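Local coordinates for protein 3-carboxy-cis,cis-muconate cycloisomerase (Pseudomonas putida, PDB 1RE5) that belongs to the fumarase/aspartase superfamily of largely helical enzymes and assembles from four copies of the chain, at residues E17-R22 against T326-C331; L35-A40 against A214-L219; A133-Q138 against Q340-A345. All coordinates share one frame; numbering follows the deposited sequence.

Contact 1: E17-R22 against T326-C331; sequences EIFSDR and TLPDIC
Phe-19, in the turn between helix 13-18 and helix 21-40, faces the long helix 319-347 at Pro-328, with their CA atoms 6.3 Å apart. Phe-19 is the first residue to leave the geometry of helix 13-18. Its CB points at the other helix. With CG anti to the carbonyl carbon (chi1 -70°), the ring reaches across to Pro-328 and Cys-331, one turn apart on helix 319-347.

Pro-328 sits over one face of the ring, somewhat toward the rim. Its CA lies 4.2 Å from the centroid of the Phe-19 ring, only 14° off the ring normal, which makes a CH-pi contact. Its CB packs 3.6 Å from CD1 of Phe-19. CG2 of Ile-18 lies over the opposite face, so the ring is held between its own neighbour and the proline. Cys-331 approaches the ring obliquely, near CE2 and CZ. Its CB is 3.6 Å from CE2 of Phe-19. Its SG is 4.8 Å from the Phe-19 ring centroid, 52° off the normal, in a sulfur-aromatic contact. Gln-117 and Ala-121 of helix 106-142 also touch the ring.

Next to the buried ring the turn is polar. Ser-20 is the N-cap of helix 21-40. Its OG donates to Glu-17 O at 2.7 Å and also bonds Gly-23 N. Asp-21 bonds backbone N atoms of Gln-4 and Leu-5 of the second subunit. A phenylalanine from the turn between helices 13-18 and 21-40 thus packs on a long helix of the fumarase/aspartase fold's central bundle.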
# COMPACT_ATOMS: atom_id res chain seq x y z
N GLU D 17 18.53 -16.74 9.70
CA GLU D 17 19.87 -17.20 9.35
C GLU D 17 20.10 -17.03 7.84
O GLU D 17 21.16 -16.57 7.40
CB GLU D 17 20.05 -18.66 9.76
CG GLU D 17 21.50 -19.12 9.75
CD GLU D 17 22.40 -18.18 10.54
OE1 GLU D 17 22.04 -17.84 11.69
OE2 GLU D 17 23.47 -17.77 10.01
N ILE D 18 19.09 -17.40 7.06
CA ILE D 18 19.19 -17.27 5.62
C ILE D 18 19.31 -15.79 5.25
O ILE D 18 20.12 -15.42 4.39
CB ILE D 18 17.94 -17.83 4.91
CG1 ILE D 18 17.88 -19.35 5.09
CG2 ILE D 18 17.96 -17.45 3.44
CD1 ILE D 18 16.76 -20.01 4.30
N PHE D 19 18.51 -14.94 5.88
CA PHE D 19 18.55 -13.53 5.56
C PHE D 19 19.31 -12.73 6.59
O PHE D 19 18.74 -11.93 7.34
CB PHE D 19 17.14 -12.98 5.36
CG PHE D 19 16.48 -13.50 4.12
CD1 PHE D 19 16.89 -13.06 2.87
CD2 PHE D 19 15.49 -14.48 4.20
CE1 PHE D 19 16.33 -13.60 1.71
CE2 PHE D 19 14.92 -15.02 3.04
CZ PHE D 19 15.34 -14.58 1.80
N SER D 20 20.61 -12.98 6.61
CA SER D 20 21.54 -12.32 7.51
C SER D 20 22.64 -11.86 6.59
O SER D 20 22.67 -12.23 5.41
CB SER D 20 22.09 -13.33 8.51
OG SER D 20 22.69 -14.43 7.83
N ASP D 21 23.56 -11.06 7.11
CA ASP D 21 24.66 -10.61 6.27
C ASP D 21 25.44 -11.81 5.74
O ASP D 21 25.79 -11.88 4.56
CB ASP D 21 25.58 -9.70 7.06
CG ASP D 21 24.91 -8.42 7.44
OD1 ASP D 21 24.32 -7.79 6.52
OD2 ASP D 21 24.97 -8.05 8.63
N ARG D 22 25.68 -12.77 6.63
CA ARG D 22 26.42 -13.96 6.27
C ARG D 22 25.74 -14.67 5.10
O ARG D 22 26.40 -15.06 4.14
CB ARG D 22 26.49 -14.89 7.47
CG ARG D 22 27.41 -16.09 7.32
CD ARG D 22 26.64 -17.37 7.62
NE ARG D 22 25.89 -17.83 6.46
CZ ARG D 22 24.66 -18.34 6.51
NH1 ARG D 22 24.04 -18.45 7.68
NH2 ARG D 22 24.06 -18.77 5.41
N THR D 326 13.31 -5.26 1.16
CA THR D 326 11.89 -5.58 1.18
C THR D 326 11.55 -7.06 1.06
O THR D 326 10.75 -7.57 1.84
CB THR D 326 11.15 -4.81 0.07
OG1 THR D 326 11.43 -3.41 0.21
CG2 THR D 326 9.65 -5.04 0.15
N LEU D 327 12.14 -7.74 0.10
CA LEU D 327 11.84 -9.16 -0.09
C LEU D 327 12.25 -9.96 1.15
O LEU D 327 11.51 -10.85 1.60
CB LEU D 327 12.56 -9.71 -1.33
CG LEU D 327 11.73 -10.58 -2.28
CD1 LEU D 327 12.63 -11.11 -3.38
CD2 LEU D 327 11.09 -11.72 -1.54
N PRO D 328 13.42 -9.66 1.72
CA PRO D 328 13.78 -10.43 2.91
C PRO D 328 12.78 -10.19 4.05
O PRO D 328 12.37 -11.12 4.74
CB PRO D 328 15.19 -9.94 3.23
CG PRO D 328 15.73 -9.63 1.87
CD PRO D 328 14.58 -8.89 1.23
N ASP D 329 12.38 -8.94 4.25
CA ASP D 329 11.43 -8.66 5.31
C ASP D 329 10.17 -9.51 5.17
O ASP D 329 9.66 -10.04 6.15
CB ASP D 329 11.03 -7.18 5.33
CG ASP D 329 12.02 -6.33 6.09
OD1 ASP D 329 11.75 -5.12 6.26
OD2 ASP D 329 13.07 -6.89 6.52
N ILE D 330 9.67 -9.61 3.94
CA ILE D 330 8.46 -10.39 3.69
C ILE D 330 8.67 -11.84 4.11
O ILE D 330 7.86 -12.40 4.84
CB ILE D 330 8.07 -10.32 2.20
CG1 ILE D 330 7.71 -8.89 1.82
CG2 ILE D 330 6.89 -11.24 1.95
CD1 ILE D 330 7.48 -8.68 0.35
N CYS D 331 9.78 -12.43 3.67
CA CYS D 331 10.10 -13.81 4.01
C CYS D 331 10.18 -14.03 5.52
O CYS D 331 9.67 -15.03 6.04
CB CYS D 331 11.42 -14.21 3.36
SG CYS D 331 11.29 -14.44 1.58

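Contact 2: L35-A40 against A214-L219; sequences LARAEA and AEQLKL
Arg-37 and Gln-216 meet through their side chains where helix 21-40 passes the last turn of helix 206-217. The backbones stand well apart, with the CA atoms of Ala-38 and Gln-216 7.1 Å from each other. The better-buried part is small. Ala-38 points its CB at the other helix, but CG of Gln-216 comes no nearer to that CB than 4.5 Å. Ala-212 and Leu-213, earlier on helix 206-217, also pack on Ala-38.

Helix 206-217 ends right beside the contact in a Schellman motif. Lys-218 takes a positive phi of 61°, and Leu-219 N bonds back to Ala-214 O at 2.9 Å. Arg-119 of helix 106-142 donates to the carbonyls of Leu-217 and Lys-218. These bonds tie the end of the short helix to a long helix of the fold, while Gln-216 reaches from the last turn toward helix 21-40.

The more open side belongs to the two long polar side chains, both partly exposed. The Gln-216 chain bends at chi2 (-69°), which brings its amide against the Arg-37 chain. CD of Gln-216 lies 3.4 Å from CD of Arg-37. The amide meets the guanidinium at its edge, near the guanidinium plane, and the two planes are turned 70° apart. The amide is probably modelled flipped, so which of its end atoms faces the guanidinium remains doubtful. The firm polar partner of Arg-37 is Glu-54 of helix 47-56, which forms a salt bridge with NE. That bridge joins Arg-37 to a third helix.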
# COMPACT_ATOMS: atom_id res chain seq x y z
N LEU D 35 31.19 -19.55 -10.85
CA LEU D 35 31.57 -18.86 -12.09
C LEU D 35 32.92 -19.35 -12.58
O LEU D 35 33.06 -19.78 -13.73
CB LEU D 35 31.66 -17.34 -11.87
CG LEU D 35 31.17 -16.37 -12.96
CD1 LEU D 35 32.03 -15.13 -12.92
CD2 LEU D 35 31.24 -16.97 -14.34
N ALA D 36 33.92 -19.28 -11.70
CA ALA D 36 35.27 -19.73 -12.02
C ALA D 36 35.25 -21.18 -12.52
O ALA D 36 35.83 -21.52 -13.56
CB ALA D 36 36.16 -19.61 -10.78
N ARG D 37 34.55 -22.02 -11.77
CA ARG D 37 34.41 -23.43 -12.09
C ARG D 37 33.85 -23.61 -13.51
O ARG D 37 34.38 -24.38 -14.31
CB ARG D 37 33.47 -24.07 -11.07
CG ARG D 37 33.78 -25.50 -10.70
CD ARG D 37 32.81 -25.94 -9.61
NE ARG D 37 32.88 -25.07 -8.44
CZ ARG D 37 31.84 -24.74 -7.67
NH1 ARG D 37 30.62 -25.22 -7.94
NH2 ARG D 37 32.01 -23.94 -6.62
N ALA D 38 32.77 -22.90 -13.81
CA ALA D 38 32.12 -23.03 -15.11
C ALA D 38 32.96 -22.48 -16.26
O ALA D 38 32.92 -23.02 -17.36
CB ALA D 38 30.75 -22.34 -15.10
N GLU D 39 33.70 -21.42 -16.00
CA GLU D 39 34.51 -20.84 -17.07
C GLU D 39 35.78 -21.66 -17.29
O GLU D 39 36.33 -21.68 -18.40
CB GLU D 39 34.84 -19.38 -16.73
CG GLU D 39 33.59 -18.53 -16.59
CD GLU D 39 33.90 -17.06 -16.38
OE1 GLU D 39 34.67 -16.74 -15.44
OE2 GLU D 39 33.36 -16.23 -17.15
N ALA D 40 36.24 -22.34 -16.24
CA ALA D 40 37.44 -23.17 -16.35
C ALA D 40 37.15 -24.30 -17.34
O ALA D 40 37.95 -24.58 -18.23
CB ALA D 40 37.80 -23.74 -15.00
N ALA D 214 24.75 -22.58 -14.70
CA ALA D 214 23.42 -22.94 -14.22
C ALA D 214 23.47 -24.30 -13.55
O ALA D 214 23.04 -24.47 -12.40
CB ALA D 214 22.45 -22.96 -15.38
N GLU D 215 24.02 -25.27 -14.28
CA GLU D 215 24.16 -26.64 -13.80
C GLU D 215 24.95 -26.71 -12.49
O GLU D 215 24.61 -27.47 -11.58
CB GLU D 215 24.84 -27.46 -14.88
CG GLU D 215 25.05 -28.90 -14.53
CD GLU D 215 25.87 -29.59 -15.59
OE1 GLU D 215 27.05 -29.19 -15.79
OE2 GLU D 215 25.33 -30.53 -16.24
N GLN D 216 26.00 -25.91 -12.41
CA GLN D 216 26.84 -25.85 -11.22
C GLN D 216 26.05 -25.48 -9.97
O GLN D 216 26.25 -26.05 -8.90
CB GLN D 216 27.95 -24.81 -11.41
CG GLN D 216 29.13 -25.32 -12.19
CD GLN D 216 29.92 -26.35 -11.41
OE1 GLN D 216 30.55 -27.23 -11.99
NE2 GLN D 216 29.90 -26.23 -10.09
N LEU D 217 25.16 -24.51 -10.13
CA LEU D 217 24.34 -24.02 -9.04
C LEU D 217 23.00 -24.74 -8.93
O LEU D 217 22.21 -24.46 -8.05
CB LEU D 217 24.09 -22.52 -9.22
CG LEU D 217 25.33 -21.62 -9.12
CD1 LEU D 217 25.00 -20.24 -9.64
CD2 LEU D 217 25.82 -21.58 -7.67
N LYS D 218 22.76 -25.68 -9.84
CA LYS D 218 21.51 -26.41 -9.82
C LYS D 218 20.33 -25.46 -10.02
O LYS D 218 19.30 -25.56 -9.35
CB LYS D 218 21.36 -27.16 -8.50
CG LYS D 218 22.29 -28.35 -8.35
CD LYS D 218 21.95 -29.15 -7.10
CE LYS D 218 22.83 -30.39 -6.94
NZ LYS D 218 22.45 -31.13 -5.69
N LEU D 219 20.51 -24.53 -10.95
CA LEU D 219 19.47 -23.57 -11.28
C LEU D 219 19.18 -23.69 -12.76
O LEU D 219 20.05 -24.08 -13.54
CB LEU D 219 19.94 -22.14 -11.01
CG LEU D 219 20.21 -21.71 -9.58
CD1 LEU D 219 20.68 -20.27 -9.58
CD2 LEU D 219 18.94 -21.88 -8.75

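Contact 3: A133-Q138 against Q340-A345; sequences ADTLSQ and QAQVIA
Two long helices of the central bundle, 106-142 and 319-347, run side by side here, and Thr-135, Leu-136, Gln-342 and Ala-345 meet between them. The short segments run nearly parallel, at 25°, and their axes approach to 9.8 Å. The CA atoms of Leu-136 and Ala-345 are 6.3 Å apart.

Ala-345 points its CB at the other helix. The small methyl lies 3.6 Å from CD1 of Leu-136, and as modelled 3.8 Å from OG1 of Thr-135. The CB of Leu-136 points across the line to the other segment, but its branched end comes nearer and brings CD1 to the alanine. The same side chain packs on Val-169 and Leu-173 of helix 162-187, so it touches two other helices. Leu-132, one turn earlier on helix 106-142, also touches Ala-345.

Gln-342 meets Thr-135 by a different route. Its CG lies anti to the backbone N (chi1 179°), and a bend at chi2 (62°) carries the amide across to the threonine. There the amide lies against the end of the Thr-135 side chain. The modelled 3.1 Å from NE2 of Gln-342 to CG2 of Thr-135 is too short for a methyl, so which branch of the threonine faces the amide is doubtful. Lys-131 and Leu-132 also touch the Gln-342 side chain.

Ala-341 and Ile-344 pack on Leu-247, Phe-250 and Ile-254 of helix 231-257. Near-parallel packing of long helices is characteristic of the helical bundle in the central domain of the fumarase/aspartase superfamily.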
# COMPACT_ATOMS: atom_id res chain seq x y z
N ALA D 133 -0.13 -28.05 7.60
CA ALA D 133 -1.29 -28.63 6.95
C ALA D 133 -1.62 -30.00 7.55
O ALA D 133 -2.79 -30.36 7.70
CB ALA D 133 -1.05 -28.76 5.46
N ASP D 134 -0.58 -30.77 7.88
CA ASP D 134 -0.78 -32.09 8.47
C ASP D 134 -1.52 -31.98 9.79
O ASP D 134 -2.60 -32.56 9.97
CB ASP D 134 0.56 -32.80 8.71
CG ASP D 134 1.07 -33.55 7.48
OD1 ASP D 134 0.23 -34.14 6.75
OD2 ASP D 134 2.30 -33.58 7.25
N THR D 135 -0.95 -31.21 10.72
CA THR D 135 -1.56 -31.05 12.03
C THR D 135 -2.93 -30.42 11.96
O THR D 135 -3.82 -30.74 12.76
CB THR D 135 -0.66 -30.23 13.00
OG1 THR D 135 -1.27 -28.97 13.25
CG2 THR D 135 0.71 -30.03 12.43
N LEU D 136 -3.12 -29.53 10.99
CA LEU D 136 -4.41 -28.86 10.82
C LEU D 136 -5.42 -29.88 10.32
O LEU D 136 -6.60 -29.82 10.65
CB LEU D 136 -4.27 -27.74 9.81
CG LEU D 136 -4.90 -26.40 10.14
CD1 LEU D 136 -4.59 -26.03 11.57
CD2 LEU D 136 -4.34 -25.37 9.17
N SER D 137 -4.92 -30.81 9.52
CA SER D 137 -5.73 -31.88 8.96
C SER D 137 -6.29 -32.79 10.06
O SER D 137 -7.46 -33.18 10.02
CB SER D 137 -4.89 -32.71 8.00
OG SER D 137 -5.59 -33.87 7.62
N GLN D 138 -5.46 -33.12 11.03
CA GLN D 138 -5.87 -33.98 12.13
C GLN D 138 -6.93 -33.31 13.01
O GLN D 138 -7.95 -33.90 13.34
CB GLN D 138 -4.66 -34.35 12.98
CG GLN D 138 -3.60 -35.08 12.21
CD GLN D 138 -2.59 -35.75 13.11
OE1 GLN D 138 -1.65 -36.38 12.64
NE2 GLN D 138 -2.79 -35.62 14.43
N GLN D 340 4.39 -19.46 14.50
CA GLN D 340 3.38 -19.25 15.52
C GLN D 340 2.08 -19.98 15.24
O GLN D 340 1.43 -20.46 16.17
CB GLN D 340 3.11 -17.76 15.65
CG GLN D 340 2.80 -17.35 17.06
CD GLN D 340 3.92 -17.69 18.01
OE1 GLN D 340 5.08 -17.31 17.80
NE2 GLN D 340 3.58 -18.40 19.07
N ALA D 341 1.70 -20.07 13.97
CA ALA D 341 0.47 -20.78 13.60
C ALA D 341 0.59 -22.26 13.94
O ALA D 341 -0.39 -22.90 14.32
CB ALA D 341 0.19 -20.61 12.11
N GLN D 342 1.80 -22.81 13.80
CA GLN D 342 2.05 -24.21 14.11
C GLN D 342 1.81 -24.44 15.60
O GLN D 342 1.11 -25.39 15.99
CB GLN D 342 3.49 -24.58 13.75
CG GLN D 342 3.87 -26.03 14.05
CD GLN D 342 3.05 -27.03 13.27
OE1 GLN D 342 2.95 -26.94 12.04
NE2 GLN D 342 2.45 -27.99 13.97
N VAL D 343 2.40 -23.58 16.42
CA VAL D 343 2.25 -23.71 17.86
C VAL D 343 0.79 -23.75 18.28
O VAL D 343 0.40 -24.65 19.02
CB VAL D 343 2.92 -22.56 18.62
CG1 VAL D 343 2.50 -22.59 20.09
CG2 VAL D 343 4.41 -22.67 18.51
N ILE D 344 -0.01 -22.80 17.81
CA ILE D 344 -1.40 -22.81 18.22
C ILE D 344 -2.20 -23.91 17.55
O ILE D 344 -3.09 -24.47 18.16
CB ILE D 344 -2.14 -21.43 17.99
CG1 ILE D 344 -3.17 -21.57 16.89
CG2 ILE D 344 -1.16 -20.29 17.70
CD1 ILE D 344 -3.92 -20.30 16.65
N ALA D 345 -1.88 -24.25 16.32
CA ALA D 345 -2.64 -25.29 15.65
C ALA D 345 -2.56 -26.64 16.36
O ALA D 345 -3.57 -27.34 16.51
CB ALA D 345 -2.17 -25.45 14.21

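How the contacts relate
Contacts 1 and 3 are buried and share helix 319-347, which meets the N-terminal turn at one place and helix 106-142 at another. Their centres are about 25 Å apart. Contact 2 is partly buried and lies farther out, about 32 Å from the centre of the chain. It shares helix 21-40 with contact 1. Contacts 2 and 3 are the most distant pair, with centres about 40 Å apart. The chemistry changes with place. Contact 1 is aromatic, with a CH-pi and a sulfur contact, close to a subunit interface. Contact 3 joins small apolar side chains, with one amide alongside, inside one chain. Contact 2 rests mainly on long polar side chains.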